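Local coordinates for uncharacterized protein MJ0690 (Methanocaldococcus jannaschii, PDB 3K32) that is of unknown function but is predicted to be a subunit of a tRNA methyltransferase, at residues N32-V42 with K59-V70. Residues are numbered along the deposited sequence; the frame is centred on the assembly and turned at random.
Sequences NPHLITINFGV and KHKVITLDRKIV
With CG anti to its carbonyl carbon (chi1 -64°) and chi2 at 97°, Phe40 slides its ring between Val70, whose CG1 lies over one face in a CH-pi contact 3.5 Å from the ring centroid, and Ile38 CG2 on the opposite face. Ile69 meets the same ring from the helix, its CB 3.6 Å from Phe40 CE2. Cut back to an alanine, Phe40 would probably leave Val70 CG1, Ile38 CG2 and Ile69 without their aromatic partner and open a gap between the strand end and the helix start. N-terminal to this cluster, strands 32-39 and 59-64 run side by side in parallel. Their hydrogen bonds are straightest toward the C-terminal end, where Asn39 N reaches Ile63 O and Leu65 N reaches Asn39 O, each at 2.7 Å. Ile38 CD1, on the face shared with Ile36 and Ile63, reaches Leu65 CD2 just past the strand end at 4.0 Å. At the other end Lys59, its chain bent at chi4 (72°), gives NZ to an in-plane lone pair of Asn32 OD1 at 2.8 Å, while a water links Pro33 O with Lys59 N and NZ. The pair closes a beta-alpha-beta unit: helix 47-56 covers Leu35 and Thr37, helix 84-98 covers Ile38 and Leu65, and strand 8-12 flanks strand 32-39 on its other edge.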
loop_
_atom_site.group_PDB
_atom_site.type_symbol
_atom_site.label_atom_id
_atom_site.label_comp_id
_atom_site.label_asym_id
_atom_site.label_seq_id
_atom_site.Cartn_x
_atom_site.Cartn_y
_atom_site.Cartn_z
ATOM N N ASN B 32 -13.071 9.992 -6.911
ATOM C CA ASN B 32 -13.878 10.844 -6.061
ATOM C C ASN B 32 -14.153 10.154 -4.721
ATOM O O ASN B 32 -14.987 9.247 -4.643
ATOM C CB ASN B 32 -15.175 11.205 -6.752
ATOM C CG ASN B 32 -15.857 12.361 -6.091
ATOM O OD1 ASN B 32 -15.246 13.076 -5.297
ATOM N ND2 ASN B 32 -17.132 12.561 -6.407
ATOM N N PRO B 33 -13.428 10.557 -3.668
ATOM C CA PRO B 33 -13.531 9.904 -2.363
ATOM C C PRO B 33 -14.759 10.355 -1.581
ATOM O O PRO B 33 -14.972 11.546 -1.378
ATOM C CB PRO B 33 -12.265 10.376 -1.626
ATOM C CG PRO B 33 -11.433 11.066 -2.647
ATOM C CD PRO B 33 -12.411 11.613 -3.647
ATOM N N HIS B 34 -15.568 9.393 -1.163
ATOM C CA HIS B 34 -16.676 9.670 -0.265
ATOM C C HIS B 34 -16.295 9.124 1.105
ATOM O O HIS B 34 -16.374 7.915 1.357
ATOM C CB HIS B 34 -17.961 9.037 -0.796
ATOM C CG HIS B 34 -18.440 9.645 -2.082
ATOM N ND1 HIS B 34 -17.704 9.596 -3.248
ATOM C CD2 HIS B 34 -19.572 10.324 -2.381
ATOM C CE1 HIS B 34 -18.363 10.218 -4.210
ATOM N NE2 HIS B 34 -19.501 10.666 -3.714
ATOM N N LEU B 35 -15.828 10.018 1.970
ATOM C CA LEU B 35 -15.451 9.648 3.327
ATOM C C LEU B 35 -16.676 9.197 4.099
ATOM O O LEU B 35 -17.713 9.871 4.093
ATOM C CB LEU B 35 -14.787 10.830 4.045
ATOM C CG LEU B 35 -13.304 11.075 3.766
ATOM C CD1 LEU B 35 -12.934 10.738 2.342
ATOM C CD2 LEU B 35 -12.882 12.506 4.122
ATOM N N ILE B 36 -16.557 8.052 4.751
ATOM C CA ILE B 36 -17.606 7.564 5.632
ATOM C C ILE B 36 -17.071 7.100 7.015
ATOM O O ILE B 36 -16.004 6.479 7.142
ATOM C CB ILE B 36 -18.422 6.454 4.956
ATOM C CG1 ILE B 36 -17.611 5.178 4.900
ATOM C CG2 ILE B 36 -18.863 6.858 3.553
ATOM C CD1 ILE B 36 -17.928 4.271 6.050
ATOM N N THR B 37 -17.825 7.438 8.045
ATOM C CA THR B 37 -17.501 7.086 9.412
ATOM C C THR B 37 -18.665 6.297 10.008
ATOM O O THR B 37 -19.801 6.771 10.030
ATOM C CB THR B 37 -17.294 8.358 10.278
ATOM O OG1 THR B 37 -16.310 9.201 9.678
ATOM C CG2 THR B 37 -16.837 7.994 11.675
ATOM N N ILE B 38 -18.381 5.092 10.478
ATOM C CA ILE B 38 -19.377 4.284 11.149
ATOM C C ILE B 38 -19.802 4.915 12.463
ATOM O O ILE B 38 -18.972 5.459 13.196
ATOM C CB ILE B 38 -18.840 2.877 11.463
ATOM C CG1 ILE B 38 -18.507 2.126 10.171
ATOM C CG2 ILE B 38 -19.821 2.096 12.341
ATOM C CD1 ILE B 38 -19.494 2.362 9.054
ATOM N N ASN B 39 -21.103 4.841 12.742
ATOM C CA ASN B 39 -21.652 5.106 14.075
ATOM C C ASN B 39 -22.573 3.975 14.544
ATOM O O ASN B 39 -23.307 3.380 13.751
ATOM C CB ASN B 39 -22.408 6.437 14.119
ATOM C CG ASN B 39 -22.747 6.844 15.527
ATOM O OD1 ASN B 39 -23.915 6.890 15.915
ATOM N ND2 ASN B 39 -21.712 7.086 16.329
ATOM N N PHE B 40 -22.549 3.672 15.835
ATOM C CA PHE B 40 -23.338 2.544 16.329
ATOM C C PHE B 40 -24.464 2.993 17.249
ATOM O O PHE B 40 -25.058 2.167 17.939
ATOM C CB PHE B 40 -22.462 1.540 17.079
ATOM C CG PHE B 40 -21.411 0.877 16.237
ATOM C CD1 PHE B 40 -20.108 1.363 16.223
ATOM C CD2 PHE B 40 -21.711 -0.255 15.487
ATOM C CE1 PHE B 40 -19.114 0.743 15.461
ATOM C CE2 PHE B 40 -20.718 -0.898 14.722
ATOM C CZ PHE B 40 -19.418 -0.393 14.708
ATOM N N GLY B 41 -24.733 4.300 17.270
ATOM C CA GLY B 41 -25.803 4.862 18.076
ATOM C C GLY B 41 -25.520 5.003 19.566
ATOM O O GLY B 41 -26.397 5.403 20.328
ATOM N N VAL B 42 -24.302 4.668 19.984
ATOM C CA VAL B 42 -23.880 4.816 21.370
ATOM C C VAL B 42 -23.624 6.290 21.689
ATOM O O VAL B 42 -24.370 6.901 22.458
ATOM C CB VAL B 42 -22.607 3.982 21.675
ATOM C CG1 VAL B 42 -22.095 4.281 23.064
ATOM C CG2 VAL B 42 -22.895 2.494 21.540
ATOM N N LYS B 59 -16.417 15.126 0.619
ATOM C CA LYS B 59 -17.779 14.789 1.011
ATOM C C LYS B 59 -17.776 13.789 2.178
ATOM O O LYS B 59 -17.012 12.823 2.181
ATOM C CB LYS B 59 -18.527 14.201 -0.175
ATOM C CG LYS B 59 -18.473 15.035 -1.425
ATOM C CD LYS B 59 -18.914 14.198 -2.620
ATOM C CE LYS B 59 -18.579 14.869 -3.955
ATOM N NZ LYS B 59 -17.122 14.851 -4.241
ATOM N N HIS B 60 -18.629 14.005 3.169
ATOM C CA HIS B 60 -18.632 13.102 4.319
ATOM C C HIS B 60 -20.031 12.664 4.712
ATOM O O HIS B 60 -20.989 13.424 4.594
ATOM C CB HIS B 60 -17.910 13.725 5.520
ATOM C CG HIS B 60 -17.830 12.828 6.717
ATOM N ND1 HIS B 60 -16.825 11.901 6.888
ATOM C CD2 HIS B 60 -18.610 12.742 7.825
ATOM C CE1 HIS B 60 -16.996 11.270 8.040
ATOM N NE2 HIS B 60 -18.076 11.761 8.623
ATOM N N LYS B 61 -20.120 11.430 5.188
ATOM C CA LYS B 61 -21.377 10.811 5.560
ATOM C C LYS B 61 -21.141 9.931 6.781
ATOM O O LYS B 61 -20.094 9.295 6.898
ATOM C CB LYS B 61 -21.880 9.965 4.387
ATOM C CG LYS B 61 -23.223 9.291 4.596
ATOM C CD LYS B 61 -24.021 9.310 3.297
ATOM C CE LYS B 61 -24.435 7.926 2.847
ATOM N NZ LYS B 61 -23.260 7.117 2.430
ATOM N N VAL B 62 -22.092 9.900 7.704
ATOM C CA VAL B 62 -22.017 8.899 8.757
ATOM C C VAL B 62 -23.048 7.805 8.549
ATOM O O VAL B 62 -24.203 8.064 8.278
ATOM C CB VAL B 62 -22.075 9.468 10.209
ATOM C CG1 VAL B 62 -21.818 10.981 10.244
ATOM C CG2 VAL B 62 -23.359 9.077 10.901
ATOM N N ILE B 63 -22.587 6.570 8.662
ATOM C CA ILE B 63 -23.408 5.398 8.492
ATOM C C ILE B 63 -23.668 4.744 9.848
ATOM O O ILE B 63 -22.732 4.379 10.577
ATOM C CB ILE B 63 -22.672 4.421 7.600
ATOM C CG1 ILE B 63 -22.479 5.056 6.229
ATOM C CG2 ILE B 63 -23.419 3.088 7.517
ATOM C CD1 ILE B 63 -22.010 4.116 5.189
ATOM N N THR B 64 -24.937 4.597 10.191
ATOM C CA THR B 64 -25.300 4.036 11.481
ATOM C C THR B 64 -25.509 2.522 11.384
ATOM O O THR B 64 -26.293 2.044 10.563
ATOM C CB THR B 64 -26.553 4.730 12.034
ATOM O OG1 THR B 64 -26.344 6.147 12.007
ATOM C CG2 THR B 64 -26.837 4.285 13.459
ATOM N N LEU B 65 -24.788 1.773 12.218
ATOM C CA LEU B 65 -24.880 0.311 12.226
ATOM C C LEU B 65 -25.461 -0.182 13.546
ATOM O O LEU B 65 -25.538 0.574 14.513
ATOM C CB LEU B 65 -23.506 -0.312 11.966
ATOM C CG LEU B 65 -23.230 -0.642 10.485
ATOM C CD1 LEU B 65 -23.944 0.292 9.526
ATOM C CD2 LEU B 65 -21.750 -0.693 10.188
ATOM N N ASP B 66 -25.876 -1.442 13.578
ATOM C CA ASP B 66 -26.472 -2.027 14.779
ATOM C C ASP B 66 -25.489 -2.015 15.965
ATOM O O ASP B 66 -24.328 -2.427 15.842
ATOM C CB ASP B 66 -26.967 -3.450 14.490
ATOM C CG ASP B 66 -27.848 -4.012 15.607
ATOM O OD1 ASP B 66 -27.443 -3.996 16.800
ATOM O OD2 ASP B 66 -28.958 -4.493 15.280
ATOM N N ARG B 67 -25.977 -1.538 17.110
ATOM C CA ARG B 67 -25.175 -1.398 18.322
ATOM C C ARG B 67 -24.643 -2.733 18.865
ATOM O O ARG B 67 -23.743 -2.761 19.696
ATOM C CB ARG B 67 -26.001 -0.697 19.395
ATOM C CG ARG B 67 -25.367 -0.691 20.772
ATOM C CD ARG B 67 -26.348 -0.294 21.864
ATOM N NE ARG B 67 -25.664 -0.258 23.150
ATOM C CZ ARG B 67 -25.501 0.830 23.898
ATOM N NH1 ARG B 67 -26.001 1.995 23.511
ATOM N NH2 ARG B 67 -24.839 0.742 25.046
ATOM N N LYS B 68 -25.196 -3.837 18.384
ATOM C CA LYS B 68 -24.799 -5.157 18.855
ATOM C C LYS B 68 -23.385 -5.495 18.398
ATOM O O LYS B 68 -22.703 -6.331 19.012
ATOM C CB LYS B 68 -25.773 -6.213 18.331
ATOM C CG LYS B 68 -25.791 -6.313 16.808
ATOM C CD LYS B 68 -25.583 -7.743 16.326
ATOM C CE LYS B 68 -26.664 -8.159 15.335
ATOM N NZ LYS B 68 -28.031 -8.111 15.941
ATOM N N ILE B 69 -22.953 -4.860 17.309
ATOM C CA ILE B 69 -21.611 -5.088 16.806
ATOM C C ILE B 69 -20.604 -4.658 17.858
ATOM O O ILE B 69 -19.658 -5.394 18.148
ATOM C CB ILE B 69 -21.350 -4.341 15.485
ATOM C CG1 ILE B 69 -22.243 -4.898 14.376
ATOM C CG2 ILE B 69 -19.894 -4.490 15.085
ATOM C CD1 ILE B 69 -22.474 -3.941 13.281
ATOM N N VAL B 70 -20.820 -3.482 18.450
ATOM C CA VAL B 70 -19.918 -2.999 19.500
ATOM C C VAL B 70 -20.164 -3.670 20.843
ATOM O O VAL B 70 -19.230 -3.857 21.624
ATOM C CB VAL B 70 -19.935 -1.452 19.659
ATOM C CG1 VAL B 70 -19.073 -0.813 18.582
ATOM C CG2 VAL B 70 -21.382 -0.887 19.654
HETATM O O HOH W 1 -15.556 14.182 -2.139
#